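Local coordinates for protein flavin-containing monooxygenase (Allium sativum, PDB 6WPU) that probably oxidises the sulfur of S-allyl-L-cysteine to the sulfoxide, using a bound flavin-adenine dinucleotide cofactor, at residues I28-A33 with I50-S55; A175-N180 with S333-P338. One frame throughout, in Å; residues are numbered along the deposited sequence.

Contact 1. Residues I28-A33 with I50-S55; sequences IGAGAA and IFERGS. With FAD (flavin-adenine dinucleotide), chain B; SO4 (sulfate ion), chain G.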
loop_
_atom_site.group_PDB
_atom_site.type_symbol
_atom_site.label_atom_id
_atom_site.label_comp_id
_atom_site.label_asym_id
_atom_site.label_seq_id
_atom_site.Cartn_x
_atom_site.Cartn_y
_atom_site.Cartn_z
ATOM N N ILE A 28 -4.311 7.505 -13.296
ATOM C CA ILE A 28 -5.481 7.355 -12.444
ATOM C C ILE A 28 -4.983 7.302 -11.010
ATOM O O ILE A 28 -4.471 6.271 -10.566
ATOM C CB ILE A 28 -6.296 6.116 -12.816
ATOM C CG1 ILE A 28 -6.689 6.191 -14.292
ATOM C CG2 ILE A 28 -7.544 6.004 -11.924
ATOM C CD1 ILE A 28 -7.396 4.972 -14.753
ATOM N N GLY A 29 -5.117 8.420 -10.302
ATOM C CA GLY A 29 -4.809 8.567 -8.884
ATOM C C GLY A 29 -3.610 9.486 -8.704
ATOM O O GLY A 29 -2.664 9.463 -9.499
ATOM N N ALA A 30 -3.652 10.321 -7.665
ATOM C CA ALA A 30 -2.530 11.197 -7.330
ATOM C C ALA A 30 -2.075 10.990 -5.886
ATOM O O ALA A 30 -1.797 11.948 -5.153
ATOM C CB ALA A 30 -2.882 12.662 -7.578
ATOM N N GLY A 31 -2.012 9.727 -5.447
ATOM C CA GLY A 31 -1.212 9.371 -4.294
ATOM C C GLY A 31 0.250 9.357 -4.697
ATOM O O GLY A 31 0.629 9.838 -5.771
ATOM N N ALA A 32 1.080 8.755 -3.838
ATOM C CA ALA A 32 2.509 8.703 -4.125
ATOM C C ALA A 32 2.788 8.054 -5.478
ATOM O O ALA A 32 3.666 8.511 -6.218
ATOM C CB ALA A 32 3.233 7.954 -3.009
ATOM N N ALA A 33 2.070 6.979 -5.812
ATOM C CA ALA A 33 2.306 6.296 -7.084
ATOM C C ALA A 33 2.020 7.218 -8.264
ATOM O O ALA A 33 2.860 7.380 -9.155
ATOM C CB ALA A 33 1.440 5.040 -7.163
ATOM N N ILE A 50 -3.832 13.794 -15.297
ATOM C CA ILE A 50 -3.855 13.137 -13.996
ATOM C C ILE A 50 -5.243 13.313 -13.396
ATOM O O ILE A 50 -5.718 14.445 -13.239
ATOM C CB ILE A 50 -2.784 13.713 -13.061
ATOM C CG1 ILE A 50 -1.433 13.812 -13.791
ATOM C CG2 ILE A 50 -2.711 12.881 -11.793
ATOM C CD1 ILE A 50 -0.483 14.824 -13.169
ATOM N N PHE A 51 -5.889 12.206 -13.045
ATOM C CA PHE A 51 -7.211 12.232 -12.437
ATOM C C PHE A 51 -7.077 11.886 -10.967
ATOM O O PHE A 51 -6.490 10.852 -10.626
ATOM C CB PHE A 51 -8.167 11.243 -13.119
ATOM C CG PHE A 51 -8.358 11.492 -14.581
ATOM C CD1 PHE A 51 -9.373 12.341 -15.033
ATOM C CD2 PHE A 51 -7.510 10.902 -15.505
ATOM C CE1 PHE A 51 -9.544 12.590 -16.397
ATOM C CE2 PHE A 51 -7.662 11.135 -16.876
ATOM C CZ PHE A 51 -8.693 11.981 -17.325
ATOM N N GLU A 52 -7.610 12.741 -10.097
ATOM C CA GLU A 52 -7.633 12.470 -8.661
ATOM C C GLU A 52 -9.051 12.663 -8.139
ATOM O O GLU A 52 -9.640 13.741 -8.294
ATOM C CB GLU A 52 -6.654 13.368 -7.904
ATOM C CG GLU A 52 -6.801 13.308 -6.376
ATOM C CD GLU A 52 -6.748 11.885 -5.814
ATOM O OE1 GLU A 52 -7.687 11.505 -5.069
ATOM O OE2 GLU A 52 -5.773 11.152 -6.104
ATOM N N ARG A 53 -9.589 11.612 -7.522
ATOM C CA ARG A 53 -10.955 11.650 -7.006
ATOM C C ARG A 53 -11.100 12.637 -5.843
ATOM O O ARG A 53 -12.112 13.336 -5.743
ATOM C CB ARG A 53 -11.359 10.239 -6.591
ATOM C CG ARG A 53 -12.381 10.168 -5.510
ATOM C CD ARG A 53 -11.987 9.133 -4.486
ATOM N NE ARG A 53 -10.858 9.573 -3.663
ATOM C CZ ARG A 53 -10.951 10.399 -2.619
ATOM N NH1 ARG A 53 -9.859 10.733 -1.939
ATOM N NH2 ARG A 53 -12.131 10.896 -2.266
ATOM N N GLY A 54 -10.099 12.724 -4.968
ATOM C CA GLY A 54 -10.167 13.618 -3.826
ATOM C C GLY A 54 -9.847 15.061 -4.176
ATOM O O GLY A 54 -9.634 15.435 -5.331
ATOM N N SER A 55 -9.804 15.892 -3.134
ATOM C CA SER A 55 -9.580 17.322 -3.286
ATOM C C SER A 55 -8.130 17.731 -3.064
ATOM O O SER A 55 -7.780 18.879 -3.358
ATOM C CB SER A 55 -10.482 18.102 -2.325
ATOM O OG SER A 55 -10.252 17.668 -1.000
HETATM P PA FAD B . -2.773 5.564 -2.420
HETATM O O1A FAD B . -2.019 6.322 -1.326
HETATM O O2A FAD B . -3.952 4.790 -2.104
HETATM O O5B FAD B . -3.312 6.485 -3.494
HETATM C C5B FAD B . -4.223 6.168 -4.539
HETATM C C4B FAD B . -4.930 7.442 -5.053
HETATM O O4B FAD B . -5.758 7.227 -6.162
HETATM C C3B FAD B . -5.768 8.112 -3.998
HETATM O O3B FAD B . -5.446 9.460 -3.888
HETATM C C2B FAD B . -7.168 7.959 -4.477
HETATM O O2B FAD B . -7.996 8.999 -4.098
HETATM C C1B FAD B . -6.958 7.923 -5.963
HETATM N N9A FAD B . -7.998 7.228 -6.687
HETATM C C8A FAD B . -8.499 5.969 -6.375
HETATM N N7A FAD B . -9.454 5.633 -7.252
HETATM C C5A FAD B . -9.636 6.673 -8.166
HETATM C C6A FAD B . -10.474 6.882 -9.259
HETATM N N6A FAD B . -11.429 5.883 -9.675
HETATM N N1A FAD B . -10.378 8.024 -9.964
HETATM C C2A FAD B . -9.502 9.002 -9.618
HETATM N N3A FAD B . -8.669 8.849 -8.561
HETATM C C4A FAD B . -8.712 7.707 -7.822
HETATM N N1 FAD B . 4.675 2.958 3.138
HETATM C C2 FAD B . 5.889 3.570 3.613
HETATM O O2 FAD B . 6.864 3.913 2.743
HETATM N N3 FAD B . 6.118 3.717 4.962
HETATM C C4 FAD B . 5.151 3.357 5.877
HETATM O O4 FAD B . 5.342 3.504 7.211
HETATM C C4X FAD B . 3.805 2.949 5.429
HETATM N N5 FAD B . 2.769 2.821 6.346
HETATM C C5X FAD B . 1.500 2.476 5.893
HETATM C C6 FAD B . 0.457 2.333 6.820
HETATM C C7 FAD B . -0.814 2.003 6.363
HETATM C C7M FAD B . -1.923 1.841 7.368
HETATM C C8 FAD B . -1.052 1.810 5.004
HETATM C C8M FAD B . -2.405 1.444 4.485
HETATM C C9 FAD B . -0.012 1.948 4.077
HETATM C C9A FAD B . 1.260 2.280 4.520
HETATM N N10 FAD B . 2.323 2.440 3.566
HETATM C C10 FAD B . 3.606 2.784 4.012
HETATM C "C1'" FAD B . 2.082 2.191 2.136
HETATM C "C2'" FAD B . 1.385 3.245 1.301
HETATM O "O2'" FAD B . 0.330 2.660 0.657
HETATM C "C3'" FAD B . 2.399 3.670 0.263
HETATM O "O3'" FAD B . 3.299 4.402 1.000
HETATM C "C4'" FAD B . 1.865 4.544 -0.866
HETATM O "O4'" FAD B . 1.127 5.559 -0.290
HETATM C "C5'" FAD B . 1.061 3.836 -1.962
HETATM O "O5'" FAD B . 0.420 4.900 -2.603
HETATM P P FAD B . -0.544 4.884 -3.860
HETATM O O1P FAD B . -0.391 6.190 -4.728
HETATM O O2P FAD B . -0.282 3.484 -4.545
HETATM O O3P FAD B . -1.997 4.523 -3.177
HETATM S S SO4 G . -11.553 14.247 -0.164
HETATM O O1 SO4 G . -12.037 14.279 1.217
HETATM O O2 SO4 G . -11.724 12.904 -0.718
HETATM O O3 SO4 G . -10.133 14.605 -0.204
HETATM O O4 SO4 G . -12.316 15.209 -0.953
#

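Contact 2. Residues A175-N180 with S333-P338; sequences AVVVCN and SFVGIP. With FAD (flavin-adenine dinucleotide), chain B.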
loop_
_atom_site.group_PDB
_atom_site.type_symbol
_atom_site.label_atom_id
_atom_site.label_comp_id
_atom_site.label_asym_id
_atom_site.label_seq_id
_atom_site.Cartn_x
_atom_site.Cartn_y
_atom_site.Cartn_z
ATOM N N ALA A 175 -2.268 5.726 -23.735
ATOM C CA ALA A 175 -1.895 4.782 -22.691
ATOM C C ALA A 175 -2.521 5.231 -21.383
ATOM O O ALA A 175 -2.810 6.413 -21.179
ATOM C CB ALA A 175 -0.365 4.662 -22.555
ATOM N N VAL A 176 -2.740 4.264 -20.499
ATOM C CA VAL A 176 -3.329 4.508 -19.189
ATOM C C VAL A 176 -2.443 3.842 -18.145
ATOM O O VAL A 176 -2.124 2.654 -18.273
ATOM C CB VAL A 176 -4.762 3.951 -19.104
ATOM C CG1 VAL A 176 -5.300 4.051 -17.655
ATOM C CG2 VAL A 176 -5.672 4.677 -20.069
ATOM N N VAL A 177 -2.043 4.597 -17.120
ATOM C CA VAL A 177 -1.316 4.042 -15.984
ATOM C C VAL A 177 -2.235 4.071 -14.767
ATOM O O VAL A 177 -2.667 5.147 -14.331
ATOM C CB VAL A 177 -0.015 4.801 -15.694
ATOM C CG1 VAL A 177 0.764 4.059 -14.631
ATOM C CG2 VAL A 177 0.829 4.990 -16.964
ATOM N N VAL A 178 -2.510 2.901 -14.202
ATOM C CA VAL A 178 -3.426 2.779 -13.063
ATOM C C VAL A 178 -2.626 2.904 -11.771
ATOM O O VAL A 178 -1.751 2.077 -11.491
ATOM C CB VAL A 178 -4.197 1.452 -13.106
ATOM C CG1 VAL A 178 -5.106 1.301 -11.867
ATOM C CG2 VAL A 178 -5.033 1.366 -14.384
ATOM N N CYS A 179 -2.921 3.948 -10.986
ATOM C CA CYS A 179 -2.202 4.257 -9.747
ATOM C C CYS A 179 -3.175 4.449 -8.583
ATOM O O CYS A 179 -3.039 5.383 -7.784
ATOM C CB CYS A 179 -1.350 5.510 -9.918
ATOM S SG CYS A 179 -0.139 5.438 -11.253
ATOM N N ASN A 180 -4.183 3.588 -8.475
ATOM C CA ASN A 180 -5.313 3.884 -7.605
ATOM C C ASN A 180 -5.150 3.331 -6.193
ATOM O O ASN A 180 -6.063 3.501 -5.372
ATOM C CB ASN A 180 -6.622 3.358 -8.219
ATOM C CG ASN A 180 -6.696 1.834 -8.232
ATOM O OD1 ASN A 180 -5.748 1.156 -8.614
ATOM N ND2 ASN A 180 -7.824 1.295 -7.775
ATOM N N SER A 333 -0.939 -0.162 -17.987
ATOM C CA SER A 333 0.038 -0.581 -16.991
ATOM C C SER A 333 -0.452 -0.208 -15.592
ATOM O O SER A 333 -1.355 0.626 -15.424
ATOM C CB SER A 333 1.402 0.050 -17.266
ATOM O OG SER A 333 1.312 1.460 -17.185
ATOM N N PHE A 334 0.163 -0.837 -14.587
ATOM C CA PHE A 334 -0.195 -0.638 -13.182
ATOM C C PHE A 334 1.050 -0.276 -12.387
ATOM O O PHE A 334 2.068 -0.969 -12.491
ATOM C CB PHE A 334 -0.831 -1.902 -12.575
ATOM C CG PHE A 334 -2.150 -2.284 -13.186
ATOM C CD1 PHE A 334 -2.195 -2.918 -14.419
ATOM C CD2 PHE A 334 -3.339 -2.020 -12.522
ATOM C CE1 PHE A 334 -3.411 -3.275 -14.994
ATOM C CE2 PHE A 334 -4.566 -2.379 -13.082
ATOM C CZ PHE A 334 -4.598 -3.005 -14.323
ATOM N N VAL A 335 0.967 0.783 -11.576
ATOM C CA VAL A 335 2.061 1.164 -10.683
ATOM C C VAL A 335 1.636 0.890 -9.240
ATOM O O VAL A 335 0.540 1.277 -8.820
ATOM C CB VAL A 335 2.476 2.635 -10.872
ATOM C CG1 VAL A 335 3.520 3.041 -9.824
ATOM C CG2 VAL A 335 3.077 2.842 -12.252
ATOM N N GLY A 336 2.496 0.208 -8.490
ATOM C CA GLY A 336 2.267 0.021 -7.067
ATOM C C GLY A 336 1.476 -1.213 -6.683
ATOM O O GLY A 336 0.956 -1.266 -5.562
ATOM N N ILE A 337 1.353 -2.195 -7.583
ATOM C CA ILE A 337 0.716 -3.465 -7.224
ATOM C C ILE A 337 1.463 -4.208 -6.115
ATOM O O ILE A 337 0.807 -4.710 -5.192
ATOM C CB ILE A 337 0.534 -4.341 -8.480
ATOM C CG1 ILE A 337 -0.442 -3.701 -9.490
ATOM C CG2 ILE A 337 0.082 -5.740 -8.095
ATOM C CD1 ILE A 337 -1.832 -3.525 -8.979
ATOM N N PRO A 338 2.794 -4.353 -6.156
ATOM C CA PRO A 338 3.461 -5.224 -5.174
ATOM C C PRO A 338 3.249 -4.762 -3.739
ATOM O O PRO A 338 2.962 -3.597 -3.467
ATOM C CB PRO A 338 4.939 -5.140 -5.574
ATOM C CG PRO A 338 4.899 -4.819 -7.072
ATOM C CD PRO A 338 3.738 -3.876 -7.191
HETATM P PA FAD B . -2.773 5.564 -2.420
HETATM O O1A FAD B . -2.019 6.322 -1.326
HETATM O O2A FAD B . -3.952 4.790 -2.104
HETATM O O5B FAD B . -3.312 6.485 -3.494
HETATM C C5B FAD B . -4.223 6.168 -4.539
HETATM C C4B FAD B . -4.930 7.442 -5.053
HETATM O O4B FAD B . -5.758 7.227 -6.162
HETATM C C3B FAD B . -5.768 8.112 -3.998
HETATM O O3B FAD B . -5.446 9.460 -3.888
HETATM C C2B FAD B . -7.168 7.959 -4.477
HETATM O O2B FAD B . -7.996 8.999 -4.098
HETATM C C1B FAD B . -6.958 7.923 -5.963
HETATM N N9A FAD B . -7.998 7.228 -6.687
HETATM C C8A FAD B . -8.499 5.969 -6.375
HETATM N N7A FAD B . -9.454 5.633 -7.252
HETATM C C5A FAD B . -9.636 6.673 -8.166
HETATM C C6A FAD B . -10.474 6.882 -9.259
HETATM N N6A FAD B . -11.429 5.883 -9.675
HETATM N N1A FAD B . -10.378 8.024 -9.964
HETATM C C2A FAD B . -9.502 9.002 -9.618
HETATM N N3A FAD B . -8.669 8.849 -8.561
HETATM C C4A FAD B . -8.712 7.707 -7.822
HETATM N N1 FAD B . 4.675 2.958 3.138
HETATM C C2 FAD B . 5.889 3.570 3.613
HETATM O O2 FAD B . 6.864 3.913 2.743
HETATM N N3 FAD B . 6.118 3.717 4.962
HETATM C C4 FAD B . 5.151 3.357 5.877
HETATM O O4 FAD B . 5.342 3.504 7.211
HETATM C C4X FAD B . 3.805 2.949 5.429
HETATM N N5 FAD B . 2.769 2.821 6.346
HETATM C C5X FAD B . 1.500 2.476 5.893
HETATM C C6 FAD B . 0.457 2.333 6.820
HETATM C C7 FAD B . -0.814 2.003 6.363
HETATM C C7M FAD B . -1.923 1.841 7.368
HETATM C C8 FAD B . -1.052 1.810 5.004
HETATM C C8M FAD B . -2.405 1.444 4.485
HETATM C C9 FAD B . -0.012 1.948 4.077
HETATM C C9A FAD B . 1.260 2.280 4.520
HETATM N N10 FAD B . 2.323 2.440 3.566
HETATM C C10 FAD B . 3.606 2.784 4.012
HETATM C "C1'" FAD B . 2.082 2.191 2.136
HETATM C "C2'" FAD B . 1.385 3.245 1.301
HETATM O "O2'" FAD B . 0.330 2.660 0.657
HETATM C "C3'" FAD B . 2.399 3.670 0.263
HETATM O "O3'" FAD B . 3.299 4.402 1.000
HETATM C "C4'" FAD B . 1.865 4.544 -0.866
HETATM O "O4'" FAD B . 1.127 5.559 -0.290
HETATM C "C5'" FAD B . 1.061 3.836 -1.962
HETATM O "O5'" FAD B . 0.420 4.900 -2.603
HETATM P P FAD B . -0.544 4.884 -3.860
HETATM O O1P FAD B . -0.391 6.190 -4.728
HETATM O O2P FAD B . -0.282 3.484 -4.545
HETATM O O3P FAD B . -1.997 4.523 -3.177
HETATM O O HOH W 1 0.611 2.171 -19.790
HETATM O O HOH W 2 -2.010 -0.056 -9.669
#

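Contact 1. Residues I28-A33 with I50-S55
E52 reaches A30 because CG stands anti to the backbone N (chi1 170°) and the chain then bends at chi2 (53°). The bend turns the carboxylate toward the backbone N of A30. E52 OE2 accepts the backbone N-H of A30 at 2.8 Å, met nearly along the C-O axis. E52 OE2 also accepts from O3B, a ribose hydroxyl of FAD, at 2.8 Å. E52 OE1 accepts from the other hydroxyl, FAD O2B, at 2.7 Å, and turns its anti lone pair to the N-H of G54. Four bonds, two to each oxygen, thus fix the carboxylate. An acidic residue gripping the adenosine ribose in this way is familiar from Rossmann-type dinucleotide folds. R53 NE donates to FAD O2B at 3.0 Å. Its NH2 donates to O2 of a sulfate, probably from the crystallisation liquor.

The backbones meet in parallel register at I28 and F51. G29 N donates to F51 O at 2.8 Å. G29 CA lies 3.2 Å from O4B of the FAD ribose, and a side chain on G29 would clash there. G31 sits at the N-cap of the next helix, and A33 N donates to O1P of the FAD phosphate at 2.8 Å. This fits the glycine-rich GxGxxG turn.

The contact joins the two strands of a beta-alpha-beta unit: strand 24-28, helix 32-43 and strand 47-52. Strand 140-142 flanks strand 47-52 on the side away from strand 24-28, and V140 packs on A30, I50 and E52. I28 and F51 point to a common face, where V146 of strand 144-151 packs on both.

Contact 2. Residues A175-N180 with S333-P338
S333 and V178 meet through the backbone, S333 O accepting V178 N-H in a nearly straight bond of 2.8 Å (173° at the hydrogen). S333 N donates to V176 O at 3.1 Å, and V335 N to V178 O at 3.0 Å. V177 pairs with S333, and V178 with F334, in parallel register. V176 O also accepts from a water, itself hydrogen-bonded to S333 OG. A second water lies 2.8 Å from V178 O, also near V335 O and in plane at the F334 ring edge; its acceptors outnumber its protons, so its bonds are not settled.

CG of F334 is anti to its carbonyl carbon (chi1 -65°), which lays the ring alongside V178, both side chains pointing the same way. F334 CD2 lies 3.6 Å from V178 CB, and V178 CG2 sits over one ring face. An alanine in place of V178 would remove both methyls, and F334 would probably lose the packing over its face and be freer to turn. On the other face of the pairing V177 and V335 lie obliquely to each other, with V177 CG1 3.5 Å from V335 CG2. S333 OG rests against both methyls of V177. C179 SG touches V335 CB at 3.9 Å.

N180 ND2 is bonded to N299 O, and N180 CB lies 3.7 Å from C8A of the FAD adenine. The backbone groups named above are met within the pair, while V177 and C179 bond to I28 of strand 24-28. Strand 175-178 is thus bonded on both edges, and apolar side chains cover both faces beside the cofactor.

From the N terminus, contact 1 closes first. It rejoins strand 24-28 to strand 47-52 after helix 32-43, a short beta-alpha-beta excursion. Contact 2 opens well after contact 1 has closed and spans a far longer loop, from strand 175-178 to strand 332-334, with the whole eight-stranded mixed sheet in between. The two are in series, neither nested nor crossed. They share one five-stranded parallel sheet, in which strands 24-28 and 175-178 are neighbours, and I28 probably hydrogen-bonds to V177 and C179. A33 of helix 32-43 packs on V335. Both contacts touch FAD: 28-33 and 50-55 at ribose, adenine and phosphate, 175-180 near adenine and ribose.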